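Local coordinates for protein phosphonomutase (PDB 4MG4) that is a phosphonomutase-type protein built on a TIM barrel, whose precise activity remains undefined, at residues A[16-19]-A[20-24]; A[166-169]-A[170-173]. All coordinates share one frame; numbering follows the deposited sequence.

Interaction 1 comes first along the chain, at the end of helix 11-20 just before strand 28-33, the first strand of the eight-stranded parallel barrel. Interaction 2 lies in the loop that leads from strand 156-160, the fifth strand, to helix 174-190. Their centres are 30 Å apart, with about 21 Å between nearest atoms, so they do not touch. In both, a histidine side chain bonds back to a carbonyl oxygen of a preceding residue, His22 ND1 to Phe18 O and His172 NE2 to Ala167 O. The first contact is partly buried against the barrel; the second is a surface contact in a strand-to-helix connection.

Interaction 1. Residues A[16-19]-A[20-24]; sequences AIFR and SLHRA
Phe18 O is gripped by two donors, the backbone N of Leu21 and the ring nitrogen of His22, which reach it from opposite faces of its carbonyl plane. The side-chain bond is the shorter, with His22 ND1 2.9 Å from Phe18 O and the oxygen lying in the plane of the imidazole. Leu21 N stands well above the carbonyl plane, 3.2 Å from Phe18 O. A weak second bond from ND1 goes to Arg19 O, whose main donor is His22 N, 3.1 Å from that oxygen. With CG of His22 set beside its own backbone N (chi1 -66°), the ring folds back over the last turn and brings CE1 over one face of Phe18, 3.6 Å from Phe18 CE2. The edge of His22 thus meets the face of Phe18, the ring planes at 79°. Here helix 11-20 ends and the chain turns toward the first strand of the TIM barrel: Phe18, Leu21 and His22 all touch Leu28 of strand 28-33, while His22 also stacks on Phe156 and bonds through NE2 to Arg238. Ser20 holds on to the same turn differently. A first torsion of 83° swings its OG back along the helix, where it donates to Ile17 O at 2.8 Å, while Ser20 N keeps the regular helical bond to Ala16 O. The side chains of Leu21 and Ile17 lie side by side, pointing the same way, with Leu21 CD1 4.2 Å from Ile17 CG2. The guanidinium of Arg19 forms salt bridges with Asp193 and Asp154.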
ATOM      1  N   ALA A  16      -5.575  13.897  23.511  1.00 15.87           N
ATOM      2  CA  ALA A  16      -6.180  13.551  24.807  1.00 16.88           C
ATOM      3  C   ALA A  16      -6.880  12.186  24.747  1.00 15.53           C
ATOM      4  O   ALA A  16      -6.748  11.382  25.687  1.00 15.12           O
ATOM      5  CB  ALA A  16      -7.161  14.644  25.276  1.00 17.99           C
ATOM      6  N   ILE A  17      -7.608  11.925  23.656  1.00 15.45           N
ATOM      7  CA  ILE A  17      -8.304  10.654  23.463  1.00 15.36           C
ATOM      8  C   ILE A  17      -7.255   9.529  23.453  1.00 13.55           C
ATOM      9  O   ILE A  17      -7.357   8.553  24.169  1.00 13.61           O
ATOM     10  CB  ILE A  17      -9.132  10.642  22.167  1.00 17.30           C
ATOM     11  CG1 ILE A  17     -10.330  11.600  22.283  1.00 19.19           C
ATOM     12  CG2 ILE A  17      -9.587   9.232  21.791  1.00 18.21           C
ATOM     13  CD1 ILE A  17     -11.104  11.861  20.987  1.00 20.50           C
ATOM     14  N   PHE A  18      -6.233   9.693  22.630  1.00 12.83           N
ATOM     15  CA  PHE A  18      -5.157   8.681  22.540  1.00 11.91           C
ATOM     16  C   PHE A  18      -4.512   8.383  23.903  1.00 11.50           C
ATOM     17  O   PHE A  18      -4.391   7.239  24.313  1.00 11.32           O
ATOM     18  CB  PHE A  18      -4.115   9.124  21.519  1.00 11.81           C
ATOM     19  CG  PHE A  18      -3.071   8.079  21.201  1.00 10.85           C
ATOM     20  CD1 PHE A  18      -3.403   6.941  20.448  1.00 11.07           C
ATOM     21  CD2 PHE A  18      -1.797   8.217  21.634  1.00 10.72           C
ATOM     22  CE1 PHE A  18      -2.438   6.021  20.117  1.00 10.81           C
ATOM     23  CE2 PHE A  18      -0.805   7.299  21.296  1.00 10.73           C
ATOM     24  CZ  PHE A  18      -1.137   6.176  20.541  1.00 10.62           C
ATOM     25  N   ARG A  19      -4.149   9.421  24.625  1.00 11.53           N
ATOM     26  CA  ARG A  19      -3.567   9.247  25.968  1.00 11.67           C
ATOM     27  C   ARG A  19      -4.500   8.458  26.902  1.00 12.02           C
ATOM     28  O   ARG A  19      -4.061   7.543  27.624  1.00 11.08           O
ATOM     29  CB  ARG A  19      -3.276  10.644  26.542  1.00 12.40           C
ATOM     30  CG  ARG A  19      -2.546  10.583  27.872  1.00 13.05           C
ATOM     31  CD  ARG A  19      -2.261  11.968  28.435  1.00 14.33           C
ATOM     32  NE  ARG A  19      -1.399  12.682  27.523  1.00 15.13           N
ATOM     33  CZ  ARG A  19      -0.084  12.526  27.420  1.00 15.45           C
ATOM     34  NH1 ARG A  19       0.579  11.703  28.176  1.00 15.30           N
ATOM     35  NH2 ARG A  19       0.589  13.219  26.486  1.00 16.79           N
ATOM     36  N   SER A  20      -5.789   8.824  26.886  1.00 13.83           N
ATOM     37  CA  SER A  20      -6.816   8.202  27.749  1.00 14.78           C
ATOM     38  C   SER A  20      -7.038   6.710  27.501  1.00 14.64           C
ATOM     39  O   SER A  20      -7.541   5.977  28.362  1.00 15.32           O
ATOM     40  CB  SER A  20      -8.127   8.973  27.649  1.00 16.52           C
ATOM     41  OG  SER A  20      -8.887   8.588  26.506  1.00 19.49           O
ATOM     42  N   LEU A  21      -6.670   6.262  26.320  1.00 13.31           N
ATOM     43  CA  LEU A  21      -6.828   4.862  25.957  1.00 13.87           C
ATOM     44  C   LEU A  21      -5.742   3.941  26.500  1.00 12.74           C
ATOM     45  O   LEU A  21      -5.872   2.706  26.414  1.00 13.09           O
ATOM     46  CB  LEU A  21      -6.933   4.722  24.411  1.00 14.94           C
ATOM     47  CG  LEU A  21      -8.240   5.280  23.793  1.00 16.68           C
ATOM     48  CD1 LEU A  21      -8.047   5.393  22.302  1.00 17.43           C
ATOM     49  CD2 LEU A  21      -9.389   4.366  24.215  1.00 18.52           C
ATOM     50  N   HIS A  22      -4.691   4.521  27.045  1.00 12.33           N
ATOM     51  CA  HIS A  22      -3.649   3.724  27.692  1.00 12.10           C
ATOM     52  C   HIS A  22      -4.058   3.399  29.100  1.00 14.14           C
ATOM     53  O   HIS A  22      -3.867   4.202  30.000  1.00 17.02           O
ATOM     54  CB  HIS A  22      -2.315   4.485  27.692  1.00 11.16           C
ATOM     55  CG  HIS A  22      -1.739   4.691  26.316  1.00 10.26           C
ATOM     56  ND1 HIS A  22      -2.255   5.606  25.423  1.00 10.36           N
ATOM     57  CD2 HIS A  22      -0.645   4.155  25.712  1.00 10.07           C
ATOM     58  CE1 HIS A  22      -1.558   5.566  24.306  1.00 10.24           C
ATOM     59  NE2 HIS A  22      -0.557   4.724  24.458  1.00 10.19           N
ATOM     60  N   ARG A  23      -4.644   2.237  29.270  1.00 13.99           N
ATOM     61  CA  ARG A  23      -5.265   1.826  30.533  1.00 15.03           C
ATOM     62  C   ARG A  23      -4.760   0.426  30.898  1.00 13.75           C
ATOM     63  O   ARG A  23      -5.042  -0.533  30.214  1.00 14.19           O
ATOM     64  CB  ARG A  23      -6.785   1.877  30.399  1.00 17.61           C
ATOM     65  CG  ARG A  23      -7.370   3.284  30.298  1.00 20.39           C
ATOM     66  CD  ARG A  23      -7.092   4.168  31.543  1.00 24.93           C
ATOM     67  NE  ARG A  23      -7.700   5.527  31.561  1.00 28.46           N
ATOM     68  CZ  ARG A  23      -7.071   6.664  31.298  1.00 28.48           C
ATOM     69  NH1 ARG A  23      -5.789   6.651  30.939  1.00 31.24           N
ATOM     70  NH2 ARG A  23      -7.706   7.851  31.402  1.00 33.83           N
ATOM     71  N   ALA A  24      -3.956   0.352  31.938  1.00 14.00           N
ATOM     72  CA  ALA A  24      -3.446  -0.926  32.442  1.00 14.88           C
ATOM     73  C   ALA A  24      -4.635  -1.848  32.676  1.00 16.65           C
ATOM     74  O   ALA A  24      -5.611  -1.446  33.367  1.00 16.93           O
ATOM     75  CB  ALA A  24      -2.646  -0.700  33.720  1.00 15.72           C
TER

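Interaction 2. Residues A[166-169]-A[170-173]; sequences KAAT and ETHD
Ala167 and Ala168 are extended, and from Thr169 the backbone winds into a short 3-10 turn, in which Thr171 N bonds to Ala168 O and His172 N to Thr169 O, the latter pair 3.1 Å apart. The side chains of Thr171 and His172 then reach back across this turn. Ala168 O takes a second bond from Thr171, whose OG1 lies 2.7 Å from it in the carbonyl plane. Thr171 N, by contrast, approaches Ala168 O from above that plane. One residue thus grips a single oxygen with both its amide and its hydroxyl. A first torsion of 72° tucks OG1 over its own backbone, toward Ala168 O; OG1 also packs against Ala167 CB at 3.6 Å. His172 reaches one residue further back: NE2 donates to Ala167 O at 2.8 Å, approaching from above the carbonyl plane, with the oxygen tilted 19° from the plane of the ring. The body of the imidazole lies over the start of the turn, and Thr169 CA sits almost on the ring normal, 3.6 Å from the ring centroid, in a CH-pi contact. The bond at NE2 and this contact over one face would together limit how the ring can turn. A water donates to Thr169 O and His172 O, bridging the turn. Phe164, earlier in the loop that follows strand 156-160, meets His172 edge-to-face. Ala167 and Thr171 touch Leu176 of helix 174-190, and Asp173, at the N-cap position of that helix, bonds through OD1 to Leu176 N.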
ATOM      1  N   LYS A 166      16.670  -7.365  21.253  1.00 18.01           N
ATOM      2  CA  LYS A 166      17.992  -7.710  20.702  1.00 21.28           C
ATOM      3  C   LYS A 166      18.575  -8.979  21.362  1.00 22.00           C
ATOM      4  O   LYS A 166      19.607  -9.495  20.894  1.00 23.44           O
ATOM      5  CB  LYS A 166      18.925  -6.526  20.893  1.00 24.84           C
ATOM      6  CG  LYS A 166      20.173  -6.454  20.039  1.00 32.10           C
ATOM      7  CD  LYS A 166      20.885  -5.136  20.341  1.00 37.70           C
ATOM      8  CE  LYS A 166      21.381  -5.075  21.780  1.00 38.71           C
ATOM      9  NZ  LYS A 166      22.465  -6.064  22.017  1.00 40.78           N
ATOM     10  N   ALA A 167      17.928  -9.511  22.408  1.00 19.83           N
ATOM     11  CA  ALA A 167      18.395 -10.687  23.157  1.00 19.58           C
ATOM     12  C   ALA A 167      17.595 -11.965  22.819  1.00 20.95           C
ATOM     13  O   ALA A 167      16.387 -11.947  22.729  1.00 20.96           O
ATOM     14  CB  ALA A 167      18.273 -10.401  24.643  1.00 19.23           C
ATOM     15  N   ALA A 168      18.296 -13.099  22.680  1.00 23.16           N
ATOM     16  CA  ALA A 168      17.644 -14.379  22.479  1.00 23.28           C
ATOM     17  C   ALA A 168      16.757 -14.699  23.641  1.00 22.72           C
ATOM     18  O   ALA A 168      17.083 -14.392  24.794  1.00 21.74           O
ATOM     19  CB  ALA A 168      18.703 -15.480  22.288  1.00 26.16           C
ATOM     20  N   THR A 169      15.607 -15.287  23.338  1.00 21.59           N
ATOM     21  CA  THR A 169      14.575 -15.532  24.313  1.00 22.79           C
ATOM     22  C   THR A 169      15.102 -16.296  25.521  1.00 20.65           C
ATOM     23  O   THR A 169      14.682 -16.087  26.664  1.00 20.98           O
ATOM     24  CB  THR A 169      13.449 -16.344  23.651  1.00 25.79           C
ATOM     25  OG1 THR A 169      13.003 -15.606  22.512  1.00 30.02           O
ATOM     26  CG2 THR A 169      12.301 -16.576  24.623  1.00 27.73           C
ATOM     27  N   GLU A 170      16.005 -17.238  25.260  1.00 22.57           N
ATOM     28  CA  GLU A 170      16.489 -18.062  26.350  1.00 21.49           C
ATOM     29  C   GLU A 170      17.306 -17.300  27.396  1.00 21.00           C
ATOM     30  O   GLU A 170      17.579 -17.822  28.499  1.00 21.93           O
ATOM     31  CB  GLU A 170      17.328 -19.200  25.780  1.00 24.38           C
ATOM     32  CG  GLU A 170      18.619 -18.763  25.169  1.00 25.03           C
ATOM     33  CD  GLU A 170      19.347 -19.942  24.619  1.00 31.40           C
ATOM     34  OE1 GLU A 170      19.928 -20.691  25.453  1.00 33.05           O
ATOM     35  OE2 GLU A 170      19.297 -20.146  23.368  1.00 33.39           O
ATOM     36  N   THR A 171      17.685 -16.067  27.058  1.00 19.38           N
ATOM     37  CA  THR A 171      18.426 -15.204  27.953  1.00 19.12           C
ATOM     38  C   THR A 171      17.574 -14.176  28.688  1.00 18.17           C
ATOM     39  O   THR A 171      18.077 -13.412  29.471  1.00 18.80           O
ATOM     40  CB  THR A 171      19.550 -14.423  27.239  1.00 19.58           C
ATOM     41  OG1 THR A 171      19.030 -13.397  26.395  1.00 17.92           O
ATOM     42  CG2 THR A 171      20.428 -15.338  26.405  1.00 19.96           C
ATOM     43  N   HIS A 172      16.284 -14.152  28.403  1.00 17.48           N
ATOM     44  CA  HIS A 172      15.383 -13.220  29.072  1.00 17.02           C
ATOM     45  C   HIS A 172      15.169 -13.626  30.495  1.00 18.37           C
ATOM     46  O   HIS A 172      14.584 -14.701  30.807  1.00 19.82           O
ATOM     47  CB  HIS A 172      14.062 -13.220  28.339  1.00 16.64           C
ATOM     48  CG  HIS A 172      14.163 -12.742  26.932  1.00 16.71           C
ATOM     49  ND1 HIS A 172      13.043 -12.531  26.148  1.00 17.28           N
ATOM     50  CD2 HIS A 172      15.220 -12.332  26.189  1.00 16.19           C
ATOM     51  CE1 HIS A 172      13.423 -12.092  24.959  1.00 16.29           C
ATOM     52  NE2 HIS A 172      14.733 -11.948  24.963  1.00 17.10           N
ATOM     53  N   ASP A 173      15.609 -12.773  31.380  1.00 17.78           N
ATOM     54  CA  ASP A 173      15.618 -13.046  32.792  1.00 20.08           C
ATOM     55  C   ASP A 173      15.523 -11.773  33.585  1.00 19.17           C
ATOM     56  O   ASP A 173      15.328 -10.683  33.006  1.00 17.07           O
ATOM     57  CB  ASP A 173      16.894 -13.819  33.132  1.00 21.31           C
ATOM     58  CG  ASP A 173      18.166 -13.030  32.920  1.00 23.53           C
ATOM     59  OD1 ASP A 173      18.165 -11.821  32.552  1.00 21.52           O
ATOM     60  OD2 ASP A 173      19.230 -13.680  33.127  1.00 31.23           O
TER
HETATM   61  O   HOH W   1      14.049 -17.427  29.136  1.00 29.65           O